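Local coordinates for protein endo-xylogalacturonan hydrolase A (Aspergillus tubingensis, PDB 4C2L) that hydrolyses the xylose-substituted galacturonic acid backbone of xylogalacturonan, a component of the hairy regions of pectin, at residues T84-W87 against S88-A92. Sequence-based numbering, arbitrary orientation.
With SO4 (sulfate ion), chain F.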
ATOM      1  N   THR A  84      -5.399 -16.186 -16.047  1.00 14.08           N
ATOM      2  CA  THR A  84      -6.428 -15.671 -15.137  1.00 14.00           C
ATOM      3  C   THR A  84      -7.277 -16.763 -14.461  1.00 14.01           C
ATOM      4  O   THR A  84      -7.719 -16.570 -13.342  1.00 13.49           O
ATOM      5  CB  THR A  84      -7.329 -14.602 -15.798  1.00 14.42           C
ATOM      6  OG1 THR A  84      -7.911 -15.133 -16.994  1.00 14.46           O
ATOM      7  CG2 THR A  84      -6.502 -13.373 -16.131  1.00 14.46           C
ATOM      8  N   ASP A  85      -7.496 -17.894 -15.141  1.00 14.81           N
ATOM      9  CA  ASP A  85      -8.232 -19.002 -14.537  1.00 15.58           C
ATOM     10  C   ASP A  85      -7.453 -19.554 -13.348  1.00 14.68           C
ATOM     11  O   ASP A  85      -8.036 -19.888 -12.310  1.00 16.16           O
ATOM     12  CB  ASP A  85      -8.446 -20.144 -15.543  1.00 17.76           C
ATOM     13  CG  ASP A  85      -9.563 -19.870 -16.549  1.00 21.23           C
ATOM     14  OD1 ASP A  85     -10.281 -18.857 -16.441  1.00 22.57           O
ATOM     15  OD2 ASP A  85      -9.720 -20.706 -17.467  1.00 23.80           O
ATOM     16  N   TYR A  86      -6.135 -19.676 -13.501  1.00 14.07           N
ATOM     17  CA  TYR A  86      -5.321 -20.202 -12.403  1.00 12.82           C
ATOM     18  C   TYR A  86      -5.336 -19.262 -11.186  1.00 12.61           C
ATOM     19  O   TYR A  86      -5.529 -19.695 -10.040  1.00 12.09           O
ATOM     20  CB  TYR A  86      -3.877 -20.472 -12.856  1.00 12.92           C
ATOM     21  CG  TYR A  86      -3.005 -20.888 -11.702  1.00 12.59           C
ATOM     22  CD1 TYR A  86      -2.966 -22.229 -11.274  1.00 12.68           C
ATOM     23  CD2 TYR A  86      -2.252 -19.933 -10.980  1.00 12.03           C
ATOM     24  CE1 TYR A  86      -2.187 -22.605 -10.188  1.00 12.19           C
ATOM     25  CE2 TYR A  86      -1.482 -20.305  -9.899  1.00 12.16           C
ATOM     26  CZ  TYR A  86      -1.441 -21.631  -9.508  1.00 12.40           C
ATOM     27  OH  TYR A  86      -0.662 -21.987  -8.436  1.00 11.93           O
ATOM     28  N   TRP A  87      -5.120 -17.976 -11.435  1.00 11.69           N
ATOM     29  CA  TRP A  87      -4.985 -17.006 -10.346  1.00 11.69           C
ATOM     30  C   TRP A  87      -6.279 -16.642  -9.689  1.00 11.82           C
ATOM     31  O   TRP A  87      -6.279 -16.060  -8.597  1.00 11.27           O
ATOM     32  CB  TRP A  87      -4.297 -15.738 -10.870  1.00 11.56           C
ATOM     33  CG  TRP A  87      -2.865 -16.011 -11.208  1.00 11.66           C
ATOM     34  CD1 TRP A  87      -2.252 -15.988 -12.462  1.00 12.12           C
ATOM     35  CD2 TRP A  87      -1.814 -16.406 -10.273  1.00 12.00           C
ATOM     36  NE1 TRP A  87      -0.918 -16.326 -12.354  1.00 12.29           N
ATOM     37  CE2 TRP A  87      -0.594 -16.586 -11.070  1.00 12.06           C
ATOM     38  CE3 TRP A  87      -1.762 -16.623  -8.903  1.00 12.31           C
ATOM     39  CZ2 TRP A  87       0.614 -16.960 -10.492  1.00 12.09           C
ATOM     40  CZ3 TRP A  87      -0.533 -16.988  -8.329  1.00 12.02           C
ATOM     41  CH2 TRP A  87       0.622 -17.155  -9.110  1.00 12.37           C
ATOM     42  N   SER A  88      -7.393 -16.987 -10.328  1.00 12.76           N
ATOM     43  CA  SER A  88      -8.720 -16.628  -9.815  1.00 13.48           C
ATOM     44  C   SER A  88      -8.910 -17.002  -8.331  1.00 13.60           C
ATOM     45  O   SER A  88      -8.821 -18.175  -7.966  1.00 14.28           O
ATOM     46  CB  SER A  88      -9.808 -17.314 -10.662  1.00 14.19           C
ATOM     47  OG  SER A  88     -11.083 -16.873 -10.240  1.00 15.56           O
ATOM     48  N   GLY A  89      -9.175 -15.999  -7.498  1.00 13.52           N
ATOM     49  CA  GLY A  89      -9.423 -16.201  -6.073  1.00 13.44           C
ATOM     50  C   GLY A  89      -8.219 -16.594  -5.224  1.00 13.46           C
ATOM     51  O   GLY A  89      -8.371 -16.890  -4.031  1.00 14.23           O
ATOM     52  N   ARG A  90      -7.031 -16.625  -5.819  1.00 12.31           N
ATOM     53  CA  ARG A  90      -5.840 -16.992  -5.071  1.00 11.91           C
ATOM     54  C   ARG A  90      -5.337 -15.833  -4.220  1.00 11.78           C
ATOM     55  O   ARG A  90      -5.445 -14.670  -4.605  1.00 11.39           O
ATOM     56  CB  ARG A  90      -4.736 -17.502  -6.004  1.00 11.50           C
ATOM     57  CG  ARG A  90      -5.104 -18.835  -6.649  1.00 11.67           C
ATOM     58  CD  ARG A  90      -3.872 -19.551  -7.189  1.00 11.63           C
ATOM     59  NE  ARG A  90      -4.250 -20.859  -7.733  1.00 11.61           N
ATOM     60  CZ  ARG A  90      -4.427 -21.963  -6.998  1.00 11.55           C
ATOM     61  NH1 ARG A  90      -4.263 -21.948  -5.672  1.00 11.19           N
ATOM     62  NH2 ARG A  90      -4.787 -23.087  -7.607  1.00 11.74           N
ATOM     63  N   THR A  91      -4.766 -16.162  -3.065  1.00 11.68           N
ATOM     64  CA  THR A  91      -4.288 -15.154  -2.135  1.00 11.84           C
ATOM     65  C   THR A  91      -3.015 -14.443  -2.597  1.00 11.40           C
ATOM     66  O   THR A  91      -2.927 -13.214  -2.531  1.00 10.90           O
ATOM     67  CB  THR A  91      -4.073 -15.791  -0.750  1.00 13.00           C
ATOM     68  OG1 THR A  91      -5.354 -16.193  -0.250  1.00 14.58           O
ATOM     69  CG2 THR A  91      -3.426 -14.794   0.232  1.00 12.80           C
ATOM     70  N   ALA A  92      -2.026 -15.224  -3.035  1.00 11.57           N
ATOM     71  CA  ALA A  92      -0.656 -14.725  -3.190  1.00 10.91           C
ATOM     72  C   ALA A  92      -0.008 -15.290  -4.446  1.00 10.98           C
ATOM     73  O   ALA A  92      -0.234 -16.447  -4.800  1.00 10.76           O
ATOM     74  CB  ALA A  92       0.171 -15.145  -1.991  1.00 11.34           C
TER
HETATM   75  S   SO4 F1408      -4.818 -20.052  -2.810  1.00 17.00           S
HETATM   76  O1  SO4 F1408      -6.128 -20.189  -3.494  1.00 17.57           O
HETATM   77  O2  SO4 F1408      -4.622 -21.259  -1.973  1.00 16.23           O
HETATM   78  O3  SO4 F1408      -4.861 -18.836  -1.971  1.00 16.07           O
HETATM   79  O4  SO4 F1408      -3.721 -19.970  -3.805  1.00 14.79           O
HETATM   80  O   HOH W   1      -7.831 -20.665  -8.422  1.00 27.87           O
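Arg90 lies over one face of the Tyr86 ring in a cation-pi contact. Its CZ is 4.3 Å from the centroid of that ring, over the face. Ring and guanidinium planes are 31° apart, so the two groups are tilted against each other. Arg90 CD adds an off-centre CH-pi contact to the same ring. The chain of Arg90, extended from CG to NE, runs back over the helix end. Tyr86 has CG anti to its own N (chi1 175°), which turns the ring toward this chain. The Tyr86 hydroxyl is hydrogen-bonded to Val61 N, which holds the ring from its far end. Tyr86 CD2 also sits over the centre of the Trp87 ring, 3.6 Å above its plane. Trp87 NE1 is hydrogen-bonded to Ala81 O.

Among the hydrogen bonds, Arg90 N to Trp87 O (2.9 Å) is nearly straight at 164°. Two others are weak: Arg90 NE to Tyr86 O, and Ser88 N to Thr84 O. A water donates to both Tyr86 O and Ser88 O, bridging the helix end to the turn.

A sulfate, probably from the crystallisation liquor, meets the guanidinium edge, where Arg90 NH1 donates to sulfate O4 (2.8 Å). Thr91 N donates to sulfate O3 (2.9 Å).

Trp87 to Arg90 form a type II beta turn, with Gly89 at positive phi. This turn ends the short helix 84-87 and leads toward strand 95-97. That strand is an outermost member of one parallel sheet in the right-handed parallel beta-helix of family GH28.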